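Local coordinates for protein prolyl-ACP dehydrogenase (Oscillatoria sp., PDB 4IRN) that oxidises prolyl groups carried on an acyl carrier protein, using FAD, in the biosynthesis of the cyanotoxin anatoxin-a, at residues A[92-97]-A[143-148]; A[104-109]-A[335-340]; A[161-166]-A[190-195]; A[183-188]-A[256-261]. One frame throughout, in Å; residues are numbered along the deposited sequence.

In the fold
Contact 2 is buried and lies nearest the centre of the chain. It joins helices 101-114 and 316-344 by apolar packing, with no hydrogen bond between the segments. Contact 3 is also buried, but it is polar: a buried lysine, a salt bridge and the flavin hold it. Contacts 1 and 4 lie further out and are partly buried. Contact 1 packs a loop on a helix through one tyrosine; contact 4 pairs two strand ends by backbone bonds. Contacts 3 and 4 share strand 184-191; their centres are about 19 Å apart. Contacts 1 and 4 touch, where Gln-143 and Tyr-147 of helix 141-153 reach Ala-259 and Asn-260.

Contact 1: A[92-97]-A[143-148]; sequences ARYGGQ and QKEKYL
Tyr-94 and Leu-148 mark the closest backbone approach, with their CA atoms 5.8 Å apart. Segment 92-97 opens with a short 3-10 turn and runs on as loop. Segment 143-148 is part of helix 141-153. Both belong to the helical N-terminal domain of the acyl-CoA dehydrogenase fold, and the contact packs the loop before helix 101-114 against a later helix. Tyr-94 carries most of it. Its CG lies beside the backbone N (chi1 -53°), and the ring extends along the helix surface. Tyr-94 CB rests on Leu-148 CB at 3.8 Å. Leu-148 CD1 sits over one ring face in a CH-pi contact, 4.1 Å from the centroid of the Tyr-94 ring and displaced toward its rim. Leu-136 of helix 118-138 also touches both Tyr-94 and Leu-148. Further out, Lys-144 CB approaches Tyr-94 CE1 obliquely at 3.7 Å. On the solvent side, Arg-93 and Glu-145 bring opposite charges near each other. Their flat ends are nearly coplanar, yet Arg-93 NH2 to Glu-145 OE2 is 4.2 Å, too long for a salt bridge. Lys-144 NZ forms a salt bridge with Glu-141. The same nitrogen, Lys-144 NZ, gives a weak hydrogen bond of 3.4 Å to Tyr-94 OH.

Contact 2: A[104-109]-A[335-340]; sequences TAYALQ and YLYKVA
Ala-105 and Ala-340 face each other where two helices pass, and their CB atoms are 4.0 Å apart. The axes of the segments come within 10.4 Å and run in roughly opposite directions, 149° apart. Apolar contacts come first. Ala-105 CB is the small group at the middle. Ala-105 CB meets Tyr-337 CE1 at 3.9 Å, obliquely to the ring. Ala-105 CB also touches Leu-336 CD1. Leu-336 packs in addition on Ala-285 and Val-288 of helix 285-304.

Aromatic contacts form the second group. Tyr-337 has its CG beside the backbone N (chi1 -61°), and its ring reaches across to helix 101-114. Its hydroxyl ends against carbon: Tyr-337 OH is 3.4 Å from Tyr-106 CD1, in the plane of that ring and at its edge. Gln-109 CB lies on the same oxygen, 3.8 Å from Tyr-337 OH. Trp-40 adds to the cluster. It stacks on Tyr-106 and meets Tyr-337 edge-to-face.

The polar end of Gln-109 turns to other partners. No hydrogen bond joins the two segments. The Gln-109 chain bends at chi2, and its amide binds Arg-48 through OE1 and Glu-292 through NE2.

The contact joins the N-terminal and C-terminal helical domains of the acyl-CoA dehydrogenase fold.

Contact 3: A[161-166]-A[190-195]; sequences AATEPQ and YKHYVT. With FAD (flavin-adenine dinucleotide), chain I.
Lys-191 crosses from its strand to the facing loop, and its buried amine is the polar centre of the contact. Lys-191 NZ gives a hydrogen bond of 2.8 Å to Ala-162 O, reaching it from above the carbonyl plane. Lys-191 NZ also makes a 2.9 Å salt bridge with Glu-164 OE1, on the lone pair turned away from the other carboxylate oxygen. Phe-206 O is a further acceptor for this amine, and Thr-176 and Lys-175 hold the carboxylate. A bend at chi2 (-78°) runs the lysine chain alongside the loop, where Lys-191 CD passes Thr-163 O at 3.3 Å. Ala-161 CB packs on both methyls of Val-194. In the middle domain of this acyl-CoA dehydrogenase fold, the two segments bind the pyrimidine end of the flavin and its N5. Ala-162 N and Thr-163 N both donate to FAD O2, the second almost straight at 2.8 Å. Thr-195 N binds FAD O4, and Thr-195 OG1 donates to FAD N5 at 2.8 Å. Toward the partly exposed side, around Pro-165, Tyr-190 and His-192, the segments meet by packing. Pro-165 lies over one face of the His-192 ring; the buried Tyr-193 puts CE2 over the opposite face. Pro-165 CG also rests on Tyr-190 CD2 at 3.4 Å.

Contact 4: A[183-188]-A[256-261]; sequences DKYILN and VSAANR
Tyr-185 and Val-256 form an antiparallel hydrogen-bonded pair, with side chains on the same face of the sheet. Tyr-185 N donates to Val-256 O at 2.8 Å. The return bond, from Val-256 N to Tyr-185 O, is 3.1 Å. Next to it, Lys-184 and Ser-257 are a non-hydrogen-bonded pair. Beyond that pair, Ala-258 N reaches back to Asp-183 O at 2.8 Å.

Strands 184-191 and 249-257 are neighbours in the antiparallel sheet of the acyl-CoA dehydrogenase beta domain. The face that carries Tyr-185 and Val-256 looks toward strand 218-224, with Phe-221 touching Tyr-185, Val-256 and Arg-261.

The Tyr-185 side chain can be followed outward. Tyr-185 CB lies 4.0 Å from Val-256 CG1. CG stands beside the backbone N (chi1 -73°), which carries the ring along the neighbouring strand. Ring atom CD1 passes Val-256 O near the ring plane. CE1 comes next and meets Ala-258 CA and CB, the CA at the ring edge. CZ approaches Arg-261 CD and NH1. At the tip, Arg-261 NH1 donates to Tyr-185 OH at 2.8 Å, within 6° of the guanidinium plane. The ring itself is turned 74° from that plane. Glu-265 is a second partner of the hydroxyl, and Arg-261 NE donates a hydrogen bond to Gly-263 O.

Further along, Leu-187 CD1 packs on Val-256 CG1 at 3.6 Å. The Lys-184 chain turns off the pair, and its NZ forms a salt bridge with Glu-255.

Contact 1: A[92-97]-A[143-148]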
# COMPACT_ATOMS: atom_id res chain seq x y z
N ALA A 92 -45.42 0.57 -6.70
CA ALA A 92 -46.52 -0.28 -6.25
C ALA A 92 -47.51 -0.65 -7.37
O ALA A 92 -48.16 -1.69 -7.27
CB ALA A 92 -47.24 0.38 -5.09
N ARG A 93 -47.58 0.16 -8.45
CA ARG A 93 -48.40 -0.01 -9.66
C ARG A 93 -48.09 -1.36 -10.35
O ARG A 93 -49.00 -1.97 -10.93
CB ARG A 93 -48.10 1.14 -10.65
CG ARG A 93 -48.97 1.15 -11.90
CD ARG A 93 -48.47 2.11 -12.95
NE ARG A 93 -49.33 2.10 -14.14
CZ ARG A 93 -50.36 2.91 -14.33
NH1 ARG A 93 -50.69 3.81 -13.40
NH2 ARG A 93 -51.08 2.84 -15.44
N TYR A 94 -46.79 -1.78 -10.32
CA TYR A 94 -46.25 -3.00 -10.92
C TYR A 94 -46.01 -4.06 -9.84
O TYR A 94 -45.19 -4.96 -10.02
CB TYR A 94 -44.96 -2.68 -11.71
CG TYR A 94 -45.12 -1.56 -12.73
CD1 TYR A 94 -45.91 -1.73 -13.86
CD2 TYR A 94 -44.45 -0.35 -12.59
CE1 TYR A 94 -46.08 -0.70 -14.79
CE2 TYR A 94 -44.60 0.68 -13.52
CZ TYR A 94 -45.42 0.50 -14.61
OH TYR A 94 -45.58 1.52 -15.52
N GLY A 95 -46.76 -3.96 -8.74
CA GLY A 95 -46.68 -4.87 -7.61
C GLY A 95 -45.46 -4.68 -6.70
O GLY A 95 -45.15 -5.55 -5.89
N GLY A 96 -44.78 -3.55 -6.84
CA GLY A 96 -43.59 -3.23 -6.05
C GLY A 96 -43.87 -2.68 -4.67
O GLY A 96 -45.03 -2.60 -4.26
N GLN A 97 -42.80 -2.30 -3.95
CA GLN A 97 -42.87 -1.74 -2.59
C GLN A 97 -42.81 -0.22 -2.63
O GLN A 97 -43.29 0.44 -1.72
CB GLN A 97 -41.74 -2.27 -1.72
CG GLN A 97 -41.84 -3.75 -1.37
CD GLN A 97 -43.19 -4.20 -0.81
OE1 GLN A 97 -43.75 -5.21 -1.25
NE2 GLN A 97 -43.72 -3.48 0.17
N GLN A 143 -44.96 -3.23 -21.94
CA GLN A 143 -43.78 -4.04 -21.60
C GLN A 143 -43.62 -4.11 -20.09
O GLN A 143 -43.32 -5.18 -19.55
CB GLN A 143 -42.51 -3.44 -22.22
CG GLN A 143 -42.35 -3.75 -23.70
CD GLN A 143 -41.18 -3.05 -24.34
OE1 GLN A 143 -40.80 -1.95 -23.96
NE2 GLN A 143 -40.63 -3.65 -25.37
N LYS A 144 -43.83 -2.97 -19.40
CA LYS A 144 -43.75 -2.85 -17.95
C LYS A 144 -44.91 -3.61 -17.27
O LYS A 144 -44.66 -4.38 -16.33
CB LYS A 144 -43.74 -1.38 -17.53
CG LYS A 144 -42.45 -0.65 -17.84
CD LYS A 144 -42.40 0.72 -17.18
CE LYS A 144 -43.11 1.79 -17.98
NZ LYS A 144 -43.14 3.07 -17.24
N GLU A 145 -46.15 -3.40 -17.76
CA GLU A 145 -47.36 -4.04 -17.24
C GLU A 145 -47.34 -5.56 -17.32
O GLU A 145 -47.91 -6.21 -16.46
CB GLU A 145 -48.60 -3.51 -17.97
CG GLU A 145 -49.15 -2.19 -17.43
CD GLU A 145 -50.02 -1.44 -18.41
OE1 GLU A 145 -50.44 -2.03 -19.43
OE2 GLU A 145 -50.30 -0.25 -18.15
N LYS A 146 -46.68 -6.12 -18.34
CA LYS A 146 -46.55 -7.56 -18.52
C LYS A 146 -45.42 -8.18 -17.71
O LYS A 146 -45.66 -9.15 -16.99
CB LYS A 146 -46.41 -7.92 -20.01
CG LYS A 146 -46.26 -9.42 -20.28
CD LYS A 146 -46.00 -9.67 -21.76
CE LYS A 146 -45.86 -11.14 -22.06
NZ LYS A 146 -45.62 -11.36 -23.51
N TYR A 147 -44.19 -7.64 -17.84
CA TYR A 147 -43.00 -8.23 -17.21
C TYR A 147 -42.65 -7.84 -15.77
O TYR A 147 -42.19 -8.70 -15.02
CB TYR A 147 -41.78 -8.14 -18.14
CG TYR A 147 -41.93 -8.92 -19.43
CD1 TYR A 147 -41.98 -10.32 -19.41
CD2 TYR A 147 -41.97 -8.28 -20.66
CE1 TYR A 147 -42.08 -11.05 -20.60
CE2 TYR A 147 -42.07 -9.00 -21.85
CZ TYR A 147 -42.13 -10.38 -21.81
OH TYR A 147 -42.24 -11.09 -22.99
N LEU A 148 -42.85 -6.58 -15.39
CA LEU A 148 -42.51 -6.10 -14.05
C LEU A 148 -43.26 -6.77 -12.92
O LEU A 148 -42.62 -7.19 -11.97
CB LEU A 148 -42.56 -4.58 -13.93
CG LEU A 148 -41.31 -3.80 -14.30
CD1 LEU A 148 -41.57 -2.32 -14.09
CD2 LEU A 148 -40.10 -4.23 -13.48

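Contact 2: A[104-109]-A[335-340]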
# COMPACT_ATOMS: atom_id res chain seq x y z
N THR A 104 -33.87 1.91 0.40
CA THR A 104 -33.55 0.66 -0.31
C THR A 104 -32.10 0.24 -0.02
O THR A 104 -31.87 -0.91 0.35
CB THR A 104 -33.87 0.79 -1.82
OG1 THR A 104 -35.16 1.35 -2.00
CG2 THR A 104 -33.78 -0.53 -2.56
N ALA A 105 -31.14 1.19 -0.13
CA ALA A 105 -29.71 0.97 0.13
C ALA A 105 -29.45 0.62 1.59
O ALA A 105 -28.66 -0.29 1.87
CB ALA A 105 -28.91 2.21 -0.28
N TYR A 106 -30.12 1.32 2.52
CA TYR A 106 -30.02 1.09 3.97
C TYR A 106 -30.53 -0.31 4.34
O TYR A 106 -29.87 -1.02 5.11
CB TYR A 106 -30.81 2.18 4.72
CG TYR A 106 -30.50 2.28 6.20
CD1 TYR A 106 -29.19 2.44 6.65
CD2 TYR A 106 -31.52 2.32 7.14
CE1 TYR A 106 -28.91 2.59 8.00
CE2 TYR A 106 -31.25 2.46 8.50
CZ TYR A 106 -29.94 2.60 8.93
OH TYR A 106 -29.67 2.74 10.27
N ALA A 107 -31.68 -0.73 3.75
CA ALA A 107 -32.30 -2.04 3.94
C ALA A 107 -31.44 -3.14 3.33
O ALA A 107 -31.33 -4.21 3.94
CB ALA A 107 -33.70 -2.05 3.33
N LEU A 108 -30.77 -2.86 2.18
CA LEU A 108 -29.85 -3.81 1.52
C LEU A 108 -28.61 -4.03 2.39
O LEU A 108 -28.10 -5.15 2.47
CB LEU A 108 -29.42 -3.35 0.12
CG LEU A 108 -30.45 -3.35 -1.01
CD1 LEU A 108 -29.93 -2.60 -2.21
CD2 LEU A 108 -30.87 -4.75 -1.41
N GLN A 109 -28.12 -2.90 3.08
CA GLN A 109 -27.00 -2.98 4.00
C GLN A 109 -27.39 -3.94 5.13
O GLN A 109 -26.62 -4.85 5.45
CB GLN A 109 -26.65 -1.58 4.56
CG GLN A 109 -25.21 -1.45 5.06
CD GLN A 109 -25.05 -1.77 6.52
OE1 GLN A 109 -26.01 -1.93 7.27
NE2 GLN A 109 -23.81 -1.80 6.98
N TYR A 335 -19.68 6.18 0.07
CA TYR A 335 -19.79 6.00 -1.37
C TYR A 335 -21.16 5.48 -1.76
O TYR A 335 -21.70 5.92 -2.78
CB TYR A 335 -18.71 5.06 -1.93
CG TYR A 335 -17.37 5.73 -2.17
CD1 TYR A 335 -17.22 6.67 -3.19
CD2 TYR A 335 -16.26 5.40 -1.41
CE1 TYR A 335 -15.99 7.31 -3.40
CE2 TYR A 335 -15.03 6.02 -1.62
CZ TYR A 335 -14.90 6.99 -2.61
OH TYR A 335 -13.69 7.60 -2.81
N LEU A 336 -21.72 4.57 -0.94
CA LEU A 336 -23.03 3.96 -1.16
C LEU A 336 -24.15 5.00 -1.01
O LEU A 336 -25.05 5.03 -1.85
CB LEU A 336 -23.25 2.78 -0.20
CG LEU A 336 -24.61 2.09 -0.25
CD1 LEU A 336 -24.90 1.49 -1.62
CD2 LEU A 336 -24.75 1.07 0.86
N TYR A 337 -24.10 5.80 0.06
CA TYR A 337 -25.11 6.82 0.33
C TYR A 337 -25.11 8.05 -0.54
O TYR A 337 -26.15 8.67 -0.68
CB TYR A 337 -25.27 7.09 1.83
CG TYR A 337 -25.72 5.82 2.53
CD1 TYR A 337 -26.97 5.28 2.27
CD2 TYR A 337 -24.85 5.10 3.34
CE1 TYR A 337 -27.34 4.04 2.77
CE2 TYR A 337 -25.23 3.88 3.89
CZ TYR A 337 -26.49 3.37 3.62
OH TYR A 337 -26.88 2.18 4.16
N LYS A 338 -23.99 8.33 -1.22
CA LYS A 338 -23.89 9.43 -2.18
C LYS A 338 -24.67 9.04 -3.46
O LYS A 338 -25.50 9.82 -3.93
CB LYS A 338 -22.41 9.78 -2.48
CG LYS A 338 -22.22 10.82 -3.59
CD LYS A 338 -22.10 12.27 -3.12
CE LYS A 338 -22.03 13.20 -4.31
NZ LYS A 338 -20.81 14.06 -4.31
N VAL A 339 -24.39 7.84 -4.01
CA VAL A 339 -25.04 7.28 -5.21
C VAL A 339 -26.55 7.15 -4.97
O VAL A 339 -27.34 7.57 -5.82
CB VAL A 339 -24.42 5.92 -5.63
CG1 VAL A 339 -25.09 5.37 -6.88
CG2 VAL A 339 -22.93 6.05 -5.88
N ALA A 340 -26.94 6.59 -3.80
CA ALA A 340 -28.32 6.41 -3.37
C ALA A 340 -29.07 7.74 -3.38
O ALA A 340 -30.18 7.80 -3.91
CB ALA A 340 -28.38 5.77 -1.99

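Contact 3: A[161-166]-A[190-195]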
# COMPACT_ATOMS: atom_id res chain seq x y z
N ALA A 161 -27.62 -10.61 -20.10
CA ALA A 161 -26.59 -11.19 -20.96
C ALA A 161 -26.06 -10.16 -21.94
O ALA A 161 -26.71 -9.84 -22.95
CB ALA A 161 -27.11 -12.41 -21.69
N ALA A 162 -24.88 -9.59 -21.60
CA ALA A 162 -24.20 -8.56 -22.39
C ALA A 162 -22.79 -8.96 -22.77
O ALA A 162 -22.44 -8.81 -23.94
CB ALA A 162 -24.18 -7.25 -21.63
N THR A 163 -22.00 -9.47 -21.81
CA THR A 163 -20.60 -9.87 -22.03
C THR A 163 -20.44 -11.05 -23.02
O THR A 163 -21.32 -11.90 -23.10
CB THR A 163 -19.89 -10.14 -20.69
OG1 THR A 163 -18.48 -10.19 -20.89
CG2 THR A 163 -20.32 -11.43 -20.04
N GLU A 164 -19.33 -11.08 -23.77
CA GLU A 164 -18.95 -12.10 -24.77
C GLU A 164 -17.45 -12.45 -24.67
O GLU A 164 -16.69 -11.64 -24.14
CB GLU A 164 -19.24 -11.57 -26.18
CG GLU A 164 -20.68 -11.19 -26.44
CD GLU A 164 -21.00 -10.77 -27.86
OE1 GLU A 164 -22.13 -10.27 -28.07
OE2 GLU A 164 -20.14 -10.94 -28.75
N PRO A 165 -16.98 -13.61 -25.20
CA PRO A 165 -15.53 -13.93 -25.12
C PRO A 165 -14.57 -12.88 -25.69
O PRO A 165 -13.46 -12.76 -25.17
CB PRO A 165 -15.41 -15.25 -25.86
CG PRO A 165 -16.67 -15.39 -26.61
CD PRO A 165 -17.72 -14.70 -25.83
N GLN A 166 -15.00 -12.10 -26.70
CA GLN A 166 -14.19 -11.05 -27.35
C GLN A 166 -14.66 -9.66 -26.94
O GLN A 166 -14.14 -8.66 -27.45
CB GLN A 166 -14.24 -11.19 -28.89
CG GLN A 166 -13.61 -12.47 -29.44
CD GLN A 166 -14.57 -13.65 -29.51
OE1 GLN A 166 -15.77 -13.55 -29.19
NE2 GLN A 166 -14.07 -14.80 -29.93
N TYR A 190 -22.96 -15.57 -28.95
CA TYR A 190 -22.56 -16.33 -27.77
C TYR A 190 -22.25 -15.37 -26.64
O TYR A 190 -21.51 -14.39 -26.83
CB TYR A 190 -21.38 -17.27 -28.10
CG TYR A 190 -20.59 -17.83 -26.93
CD1 TYR A 190 -21.19 -18.69 -26.01
CD2 TYR A 190 -19.23 -17.62 -26.83
CE1 TYR A 190 -20.46 -19.26 -24.96
CE2 TYR A 190 -18.48 -18.22 -25.82
CZ TYR A 190 -19.10 -19.04 -24.89
OH TYR A 190 -18.35 -19.60 -23.88
N LYS A 191 -22.87 -15.61 -25.48
CA LYS A 191 -22.68 -14.79 -24.29
C LYS A 191 -22.12 -15.65 -23.18
O LYS A 191 -22.79 -16.62 -22.78
CB LYS A 191 -23.99 -14.14 -23.81
CG LYS A 191 -24.71 -13.23 -24.81
CD LYS A 191 -24.09 -11.87 -24.93
CE LYS A 191 -24.84 -10.96 -25.87
NZ LYS A 191 -24.11 -9.66 -26.03
N HIS A 192 -20.91 -15.34 -22.72
CA HIS A 192 -20.37 -16.06 -21.60
C HIS A 192 -20.71 -15.30 -20.31
O HIS A 192 -21.07 -14.13 -20.40
CB HIS A 192 -18.87 -16.40 -21.78
CG HIS A 192 -17.86 -15.28 -21.73
ND1 HIS A 192 -18.24 -13.97 -21.50
CD2 HIS A 192 -16.52 -15.33 -21.86
CE1 HIS A 192 -17.11 -13.27 -21.49
NE2 HIS A 192 -16.05 -14.04 -21.71
N TYR A 193 -20.71 -15.99 -19.16
CA TYR A 193 -21.10 -15.42 -17.85
C TYR A 193 -22.51 -14.79 -17.85
O TYR A 193 -22.65 -13.60 -18.11
CB TYR A 193 -20.05 -14.45 -17.26
CG TYR A 193 -18.62 -14.90 -17.39
CD1 TYR A 193 -18.15 -16.01 -16.70
CD2 TYR A 193 -17.72 -14.21 -18.20
CE1 TYR A 193 -16.83 -16.45 -16.83
CE2 TYR A 193 -16.39 -14.63 -18.33
CZ TYR A 193 -15.95 -15.74 -17.64
OH TYR A 193 -14.65 -16.15 -17.77
N VAL A 194 -23.55 -15.60 -17.58
CA VAL A 194 -24.93 -15.11 -17.54
C VAL A 194 -25.52 -15.48 -16.17
O VAL A 194 -26.08 -16.57 -16.02
CB VAL A 194 -25.79 -15.59 -18.75
CG1 VAL A 194 -27.18 -14.96 -18.73
CG2 VAL A 194 -25.11 -15.30 -20.09
N THR A 195 -25.39 -14.58 -15.17
CA THR A 195 -25.91 -14.81 -13.81
C THR A 195 -27.40 -15.13 -13.87
O THR A 195 -28.15 -14.43 -14.56
CB THR A 195 -25.57 -13.63 -12.88
OG1 THR A 195 -24.16 -13.40 -12.89
CG2 THR A 195 -26.02 -13.86 -11.45
PA FAD I . -11.22 -8.75 -19.95
O1A FAD I . -12.27 -7.75 -20.23
O2A FAD I . -10.86 -9.85 -20.94
O5B FAD I . -9.84 -8.02 -19.72
C5B FAD I . -8.69 -8.77 -19.30
C4B FAD I . -7.93 -7.95 -18.29
O4B FAD I . -7.35 -6.81 -18.95
C3B FAD I . -8.75 -7.45 -17.11
O3B FAD I . -8.21 -7.98 -15.90
C2B FAD I . -8.68 -5.92 -17.16
O2B FAD I . -8.19 -5.41 -15.94
C1B FAD I . -7.66 -5.61 -18.26
N9A FAD I . -8.10 -4.61 -19.23
C8A FAD I . -8.95 -4.80 -20.29
N7A FAD I . -9.22 -3.71 -20.96
C5A FAD I . -8.50 -2.73 -20.31
C6A FAD I . -8.37 -1.34 -20.53
N6A FAD I . -8.98 -0.68 -21.51
N1A FAD I . -7.59 -0.64 -19.68
C2A FAD I . -6.97 -1.29 -18.69
N3A FAD I . -7.01 -2.60 -18.40
C4A FAD I . -7.80 -3.27 -19.24
N1 FAD I . -21.62 -10.24 -17.67
C2 FAD I . -22.90 -10.12 -18.16
O2 FAD I . -23.10 -9.56 -19.24
N3 FAD I . -23.97 -10.64 -17.45
C4 FAD I . -23.89 -11.32 -16.26
O4 FAD I . -24.92 -11.74 -15.73
C4X FAD I . -22.54 -11.46 -15.74
N5 FAD I . -22.37 -12.12 -14.61
C5X FAD I . -21.06 -12.31 -14.16
C6 FAD I . -20.87 -13.01 -12.96
C7 FAD I . -19.60 -13.22 -12.44
C7M FAD I . -19.45 -13.90 -11.10
C8 FAD I . -18.48 -12.73 -13.15
C8M FAD I . -17.08 -12.92 -12.62
C9 FAD I . -18.66 -12.05 -14.34
C9A FAD I . -19.93 -11.82 -14.86
N10 FAD I . -20.16 -11.11 -16.08
C10 FAD I . -21.43 -10.90 -16.53
C1' FAD I . -18.99 -10.69 -16.88
C2' FAD I . -18.19 -9.63 -16.13
O2' FAD I . -18.81 -8.35 -16.19
C3' FAD I . -16.75 -9.60 -16.63
O3' FAD I . -15.88 -10.04 -15.59
C4' FAD I . -16.29 -8.23 -17.13
O4' FAD I . -17.12 -7.80 -18.21
C5' FAD I . -14.81 -8.19 -17.50
O5' FAD I . -14.56 -9.01 -18.65
P FAD I . -13.36 -10.09 -18.61
O1P FAD I . -13.27 -10.76 -17.30
O2P FAD I . -13.77 -10.83 -19.86
O3P FAD I . -11.86 -9.54 -18.70

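Contact 4: A[183-188]-A[256-261]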
# COMPACT_ATOMS: atom_id res chain seq x y z
N ASP A 183 -41.69 -7.87 -38.65
CA ASP A 183 -42.09 -7.62 -37.26
C ASP A 183 -41.22 -8.38 -36.23
O ASP A 183 -41.43 -8.24 -35.02
CB ASP A 183 -43.59 -7.93 -37.06
CG ASP A 183 -44.00 -9.36 -37.39
OD1 ASP A 183 -43.97 -9.73 -38.58
OD2 ASP A 183 -44.40 -10.09 -36.45
N LYS A 184 -40.26 -9.18 -36.71
CA LYS A 184 -39.41 -9.96 -35.83
C LYS A 184 -37.92 -9.71 -36.03
O LYS A 184 -37.54 -8.97 -36.93
CB LYS A 184 -39.75 -11.46 -35.92
CG LYS A 184 -39.55 -12.07 -37.30
CD LYS A 184 -39.97 -13.53 -37.34
CE LYS A 184 -39.86 -14.01 -38.77
NZ LYS A 184 -39.85 -15.48 -38.97
N TYR A 185 -37.08 -10.31 -35.17
CA TYR A 185 -35.62 -10.20 -35.18
C TYR A 185 -35.00 -11.59 -35.02
O TYR A 185 -35.47 -12.38 -34.21
CB TYR A 185 -35.11 -9.28 -34.06
CG TYR A 185 -35.34 -7.81 -34.28
CD1 TYR A 185 -36.50 -7.19 -33.82
CD2 TYR A 185 -34.38 -7.01 -34.90
CE1 TYR A 185 -36.70 -5.82 -33.98
CE2 TYR A 185 -34.57 -5.64 -35.07
CZ TYR A 185 -35.73 -5.05 -34.61
OH TYR A 185 -35.94 -3.70 -34.76
N ILE A 186 -33.93 -11.87 -35.78
CA ILE A 186 -33.22 -13.14 -35.72
C ILE A 186 -31.90 -12.89 -34.99
O ILE A 186 -31.02 -12.19 -35.51
CB ILE A 186 -32.99 -13.78 -37.10
CG1 ILE A 186 -34.18 -13.67 -38.10
CG2 ILE A 186 -32.32 -15.16 -37.00
CD1 ILE A 186 -35.54 -14.21 -37.80
N LEU A 187 -31.77 -13.46 -33.77
CA LEU A 187 -30.59 -13.29 -32.93
C LEU A 187 -29.63 -14.48 -33.00
O LEU A 187 -30.05 -15.63 -32.86
CB LEU A 187 -30.97 -12.96 -31.49
CG LEU A 187 -31.12 -11.48 -31.17
CD1 LEU A 187 -32.51 -10.97 -31.54
CD2 LEU A 187 -30.86 -11.22 -29.70
N ASN A 188 -28.35 -14.17 -33.21
CA ASN A 188 -27.26 -15.14 -33.29
C ASN A 188 -26.03 -14.59 -32.56
O ASN A 188 -25.66 -13.43 -32.76
CB ASN A 188 -26.93 -15.46 -34.76
CG ASN A 188 -27.89 -16.42 -35.40
OD1 ASN A 188 -27.79 -17.64 -35.21
ND2 ASN A 188 -28.84 -15.90 -36.16
N VAL A 256 -37.42 -13.23 -31.99
CA VAL A 256 -38.05 -12.34 -31.01
C VAL A 256 -38.85 -11.24 -31.72
O VAL A 256 -38.39 -10.68 -32.72
CB VAL A 256 -37.04 -11.82 -29.94
CG1 VAL A 256 -36.01 -10.85 -30.53
CG2 VAL A 256 -37.76 -11.19 -28.76
N SER A 257 -40.06 -10.95 -31.22
CA SER A 257 -40.94 -9.92 -31.76
C SER A 257 -40.36 -8.52 -31.52
O SER A 257 -39.66 -8.31 -30.53
CB SER A 257 -42.32 -10.03 -31.11
OG SER A 257 -43.21 -9.02 -31.57
N ALA A 258 -40.69 -7.55 -32.40
CA ALA A 258 -40.26 -6.16 -32.27
C ALA A 258 -40.89 -5.50 -31.02
O ALA A 258 -40.40 -4.49 -30.54
CB ALA A 258 -40.62 -5.37 -33.51
N ALA A 259 -41.97 -6.12 -30.50
CA ALA A 259 -42.68 -5.69 -29.30
C ALA A 259 -41.87 -5.98 -28.04
O ALA A 259 -42.04 -5.29 -27.03
CB ALA A 259 -44.01 -6.42 -29.21
N ASN A 260 -40.99 -7.02 -28.09
CA ASN A 260 -40.14 -7.44 -26.98
C ASN A 260 -38.75 -6.79 -27.01
O ASN A 260 -37.89 -7.12 -26.19
CB ASN A 260 -40.09 -8.95 -26.85
CG ASN A 260 -41.00 -9.52 -25.79
OD1 ASN A 260 -42.09 -9.02 -25.53
ND2 ASN A 260 -40.58 -10.61 -25.16
N ARG A 261 -38.54 -5.83 -27.93
CA ARG A 261 -37.31 -5.05 -28.05
C ARG A 261 -37.38 -3.90 -27.06
O ARG A 261 -38.29 -3.09 -27.13
CB ARG A 261 -37.16 -4.55 -29.51
CG ARG A 261 -35.95 -3.67 -29.79
CD ARG A 261 -36.04 -2.98 -31.12
NE ARG A 261 -37.03 -1.91 -31.07
CZ ARG A 261 -37.67 -1.41 -32.12
NH1 ARG A 261 -37.52 -1.95 -33.32
NH2 ARG A 261 -38.53 -0.42 -31.96